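Local structure of aldehyde dehydrogenase (Staphylococcus aureus, 6K10) at residues Ala154-Ile157 against Lys158-Ile161; Gly175-Glu178 against Glu179-Leu183. The protein catalyses the NAD-dependent oxidation of 4,4'-diaponeurosporen-4-al to 4,4'-diaponeurosporenoic acid, a step in making the carotenoid staphyloxanthin. The protein carries 1 engineered substitution. All coordinates share one frame; numbering follows the deposited sequence.

Both interactions are local, and they follow one another along the chain without nesting or crossing. Interaction 1 comes first and closes successive turns within helix 151-164. This helix links strand 141-145 to strand 170-172, two parallel neighbours in one mixed sheet. The chain then leaves strand 170-172 and turns through Gly175 and Gly176. There interaction 2 closes the first turns of helix 177-184, which leads on to strand 190-194 of the same sheet. The two centres are about 17 Å apart and the nearest atoms about 7 Å, so the contacts do not touch. Strand 141-145 lies beside Leu183 of interaction 2 and begins the crossover that holds interaction 1.

Interaction 1. Residues Ala154-Ile157 against Lys158-Ile161; sequences ARVI and KRLI
Lys158 N bonds back to Ala154 O at 2.9 Å, within helix 151-164. Its CB lies close to both Ala154 O and Arg155 O. NZ hydrogen-bonds Asn162 OD1 and Val172 O and forms a salt bridge with Glu171.

Arg159 N bonds to Arg155 O at 2.8 Å and the N-H points almost straight at the oxygen (171°). Its side chain makes the main side-chain contact with the turn before. Arg159 CG stands anti to the carbonyl carbon (chi1 -77°), which sets it 4.1 Å from Arg155 CD. The two arginine chains cross at about a right angle, and their guanidinium planes are 78° apart. A bend at chi3 turns the Arg159 guanidinium back over Val156. Val156 CG2 meets Arg159 NH1 at 3.4 Å, and Val156 CA lies over one face, offset toward the rim. Arg155 CG sits near the edge. Arg155 NE and Arg159 NE stay 6.1 Å apart, and Arg155 NE forms a salt bridge to Glu174, which probably eases the like charges.

Leu160 N bonds to Val156 O. Leu160 CB packs on Val156 O at 3.3 Å, and its side chain reaches Tyr47.

Ile161 N bonds to Ile157 O. The Ile161 CG1 branch rests against that oxygen and meets Ile157 CG2 loosely at 4.4 Å. Both isoleucines face inward, onto Val172 of strand 170-172 and Phe129 of helix 126-138. Val156 is instead covered by helix 48-59. The i to i+4 bonding is that of a regular alpha helix, here the connecting helix of a beta-alpha-beta crossover between parallel strands 141-145 and 170-172.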
loop_
_atom_site.group_PDB
_atom_site.type_symbol
_atom_site.label_atom_id
_atom_site.label_comp_id
_atom_site.label_asym_id
_atom_site.label_seq_id
_atom_site.Cartn_x
_atom_site.Cartn_y
_atom_site.Cartn_z
ATOM N N ALA A 154 -17.549 -8.353 21.951
ATOM C CA ALA A 154 -16.531 -7.360 22.282
ATOM C C ALA A 154 -15.963 -7.589 23.677
ATOM O O ALA A 154 -14.747 -7.498 23.884
ATOM C CB ALA A 154 -17.115 -5.951 22.167
ATOM N N ARG A 155 -16.829 -7.895 24.647
ATOM C CA ARG A 155 -16.366 -8.127 26.013
ATOM C C ARG A 155 -15.528 -9.393 26.112
ATOM O O ARG A 155 -14.524 -9.425 26.833
ATOM C CB ARG A 155 -17.552 -8.212 26.973
ATOM C CG ARG A 155 -17.154 -8.412 28.436
ATOM C CD ARG A 155 -16.036 -7.464 28.863
ATOM N NE ARG A 155 -16.433 -6.059 28.786
ATOM C CZ ARG A 155 -17.334 -5.476 29.570
ATOM N NH1 ARG A 155 -17.592 -4.188 29.396
ATOM N NH2 ARG A 155 -17.959 -6.171 30.512
ATOM N N VAL A 156 -15.965 -10.463 25.451
ATOM C CA VAL A 156 -15.179 -11.691 25.447
ATOM C C VAL A 156 -13.804 -11.428 24.851
ATOM O O VAL A 156 -12.789 -11.939 25.338
ATOM C CB VAL A 156 -15.929 -12.802 24.689
ATOM C CG1 VAL A 156 -15.008 -13.978 24.417
ATOM C CG2 VAL A 156 -17.147 -13.248 25.481
ATOM N N ILE A 157 -13.752 -10.609 23.798
ATOM C CA ILE A 157 -12.476 -10.244 23.188
ATOM C C ILE A 157 -11.622 -9.458 24.177
ATOM O O ILE A 157 -10.421 -9.713 24.329
ATOM C CB ILE A 157 -12.717 -9.453 21.888
ATOM C CG1 ILE A 157 -13.286 -10.373 20.804
ATOM C CG2 ILE A 157 -11.435 -8.780 21.418
ATOM C CD1 ILE A 157 -13.561 -9.672 19.488
ATOM N N LYS A 158 -12.233 -8.494 24.870
ATOM C CA LYS A 158 -11.492 -7.699 25.844
ATOM C C LYS A 158 -10.982 -8.560 26.994
ATOM O O LYS A 158 -9.825 -8.427 27.412
ATOM C CB LYS A 158 -12.371 -6.568 26.374
ATOM C CG LYS A 158 -11.767 -5.824 27.550
ATOM C CD LYS A 158 -11.841 -4.323 27.354
ATOM C CE LYS A 158 -11.141 -3.594 28.485
ATOM N NZ LYS A 158 -9.728 -3.286 28.133
ATOM N N ARG A 159 -11.835 -9.440 27.525
ATOM C CA ARG A 159 -11.415 -10.348 28.590
ATOM C C ARG A 159 -10.237 -11.202 28.143
ATOM O O ARG A 159 -9.207 -11.275 28.824
ATOM C CB ARG A 159 -12.585 -11.245 29.000
ATOM C CG ARG A 159 -13.632 -10.585 29.879
ATOM C CD ARG A 159 -14.438 -11.640 30.631
ATOM N NE ARG A 159 -15.666 -12.013 29.932
ATOM C CZ ARG A 159 -15.954 -13.248 29.529
ATOM N NH1 ARG A 159 -17.097 -13.493 28.903
ATOM N NH2 ARG A 159 -15.101 -14.238 29.747
ATOM N N LEU A 160 -10.387 -11.860 26.993
ATOM C CA LEU A 160 -9.340 -12.718 26.450
ATOM C C LEU A 160 -8.013 -11.978 26.347
ATOM O O LEU A 160 -6.972 -12.469 26.801
ATOM C CB LEU A 160 -9.789 -13.237 25.080
ATOM C CG LEU A 160 -8.951 -14.293 24.371
ATOM C CD1 LEU A 160 -7.777 -13.718 23.578
ATOM C CD2 LEU A 160 -8.467 -15.180 25.465
ATOM N N ILE A 161 -8.036 -10.788 25.750
ATOM C CA ILE A 161 -6.804 -10.038 25.525
ATOM C C ILE A 161 -6.189 -9.606 26.850
ATOM O O ILE A 161 -4.990 -9.789 27.086
ATOM C CB ILE A 161 -7.076 -8.833 24.609
ATOM C CG1 ILE A 161 -7.398 -9.306 23.188
ATOM C CG2 ILE A 161 -5.900 -7.871 24.628
ATOM C CD1 ILE A 161 -6.245 -10.002 22.496
#

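Interaction 2. Residues Gly175-Glu178 against Glu179-Leu183; sequences GGIE and ETQTL
Glu179 CG stands anti to its own carbonyl carbon (chi1 -77°), and a bend at chi2 folds the chain back toward the start of the helix. This carries Glu179 OE2 to Gly176 N, 2.7 Å away. The N-H meets the oxygen nearly along its C-O axis, but the N-H...O angle is only 142°. The same Glu179 OE2 lies 3.2 Å from Gly175 CA, and Glu179 CG also packs on that carbon. Gly175 has no side chain to obstruct the carboxylate.

Gly176 is the N-cap of helix 177-184. The Glu179 carboxylate takes the N-H of this residue, as in the side-chain half of a capping box. With glycine at the N-cap, there is no side chain to return the bond. A negative charge at this end of the helix probably also interacts favourably with the helix dipole.

The N-cap carbonyl is gripped twice by Thr180. Thr180 N approaches Gly176 O in the carbonyl plane at 3.2 Å. Thr180 OG1 comes from above that plane, 3.3 Å from Gly176 O. Thr180 also packs against Lys145 of strand 141-145 and Ile118 of strand 104-118.

Thr182 repeats the double grip two residues further on. Thr182 N reaches Glu178 O at 3.0 Å and Thr182 OG1 reaches it at 3.1 Å, from opposite faces of the carbonyl plane. Between them Gln181 N bonds to Ile177 O at 2.7 Å. The Glu178 and Gln181 side chains run side by side and point the same way. Glu178 OE2 touches Gln181 CB at 3.8 Å, and the carboxylate and amide planes are 33° apart.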
loop_
_atom_site.group_PDB
_atom_site.type_symbol
_atom_site.label_atom_id
_atom_site.label_comp_id
_atom_site.label_asym_id
_atom_site.label_seq_id
_atom_site.Cartn_x
_atom_site.Cartn_y
_atom_site.Cartn_z
ATOM N N GLY A 175 -16.388 0.701 22.985
ATOM C CA GLY A 175 -17.101 1.945 22.797
ATOM C C GLY A 175 -17.706 2.026 21.409
ATOM O O GLY A 175 -17.693 1.064 20.643
ATOM N N GLY A 176 -18.241 3.208 21.113
ATOM C CA GLY A 176 -18.869 3.456 19.833
ATOM C C GLY A 176 -18.065 4.388 18.952
ATOM O O GLY A 176 -16.831 4.361 18.967
ATOM N N ILE A 177 -18.762 5.233 18.190
ATOM C CA ILE A 177 -18.096 6.077 17.203
ATOM C C ILE A 177 -17.180 7.095 17.870
ATOM O O ILE A 177 -16.153 7.483 17.298
ATOM C CB ILE A 177 -19.143 6.757 16.296
ATOM C CG1 ILE A 177 -18.465 7.482 15.131
ATOM C CG2 ILE A 177 -20.016 7.716 17.093
ATOM C CD1 ILE A 177 -17.762 6.564 14.161
ATOM N N GLU A 178 -17.513 7.535 19.086
ATOM C CA GLU A 178 -16.699 8.566 19.723
ATOM C C GLU A 178 -15.389 8.005 20.258
ATOM O O GLU A 178 -14.379 8.719 20.286
ATOM C CB GLU A 178 -17.491 9.254 20.832
ATOM C CG GLU A 178 -18.609 10.146 20.312
ATOM C CD GLU A 178 -18.151 11.088 19.209
ATOM O OE1 GLU A 178 -18.919 11.288 18.247
ATOM O OE2 GLU A 178 -17.032 11.639 19.306
ATOM N N GLU A 179 -15.377 6.741 20.688
ATOM C CA GLU A 179 -14.105 6.103 21.009
ATOM C C GLU A 179 -13.267 5.916 19.753
ATOM O O GLU A 179 -12.046 6.110 19.778
ATOM C CB GLU A 179 -14.337 4.762 21.706
ATOM C CG GLU A 179 -14.732 4.872 23.171
ATOM C CD GLU A 179 -16.099 5.494 23.364
ATOM O OE1 GLU A 179 -16.237 6.362 24.249
ATOM O OE2 GLU A 179 -17.035 5.119 22.626
ATOM N N THR A 180 -13.908 5.540 18.644
ATOM C CA THR A 180 -13.204 5.475 17.368
ATOM C C THR A 180 -12.666 6.844 16.977
ATOM O O THR A 180 -11.538 6.960 16.482
ATOM C CB THR A 180 -14.136 4.942 16.279
ATOM O OG1 THR A 180 -14.615 3.644 16.653
ATOM C CG2 THR A 180 -13.402 4.842 14.949
ATOM N N GLN A 181 -13.462 7.894 17.203
ATOM C CA GLN A 181 -13.023 9.252 16.899
ATOM C C GLN A 181 -11.752 9.603 17.662
ATOM O O GLN A 181 -10.818 10.183 17.097
ATOM C CB GLN A 181 -14.138 10.241 17.235
ATOM C CG GLN A 181 -14.116 11.517 16.417
ATOM C CD GLN A 181 -14.595 11.304 14.997
ATOM O OE1 GLN A 181 -13.853 11.519 14.041
ATOM N NE2 GLN A 181 -15.845 10.877 14.852
ATOM N N THR A 182 -11.700 9.253 18.949
ATOM C CA THR A 182 -10.510 9.535 19.745
ATOM C C THR A 182 -9.295 8.792 19.206
ATOM O O THR A 182 -8.184 9.336 19.184
ATOM C CB THR A 182 -10.762 9.157 21.205
ATOM O OG1 THR A 182 -11.902 9.874 21.692
ATOM C CG2 THR A 182 -9.554 9.494 22.061
ATOM N N LEU A 183 -9.489 7.553 18.753
ATOM C CA LEU A 183 -8.360 6.729 18.336
ATOM C C LEU A 183 -7.792 7.179 16.994
ATOM O O LEU A 183 -6.568 7.227 16.822
ATOM C CB LEU A 183 -8.782 5.261 18.279
ATOM C CG LEU A 183 -8.971 4.591 19.641
ATOM C CD1 LEU A 183 -9.834 3.349 19.517
ATOM C CD2 LEU A 183 -7.614 4.239 20.222
#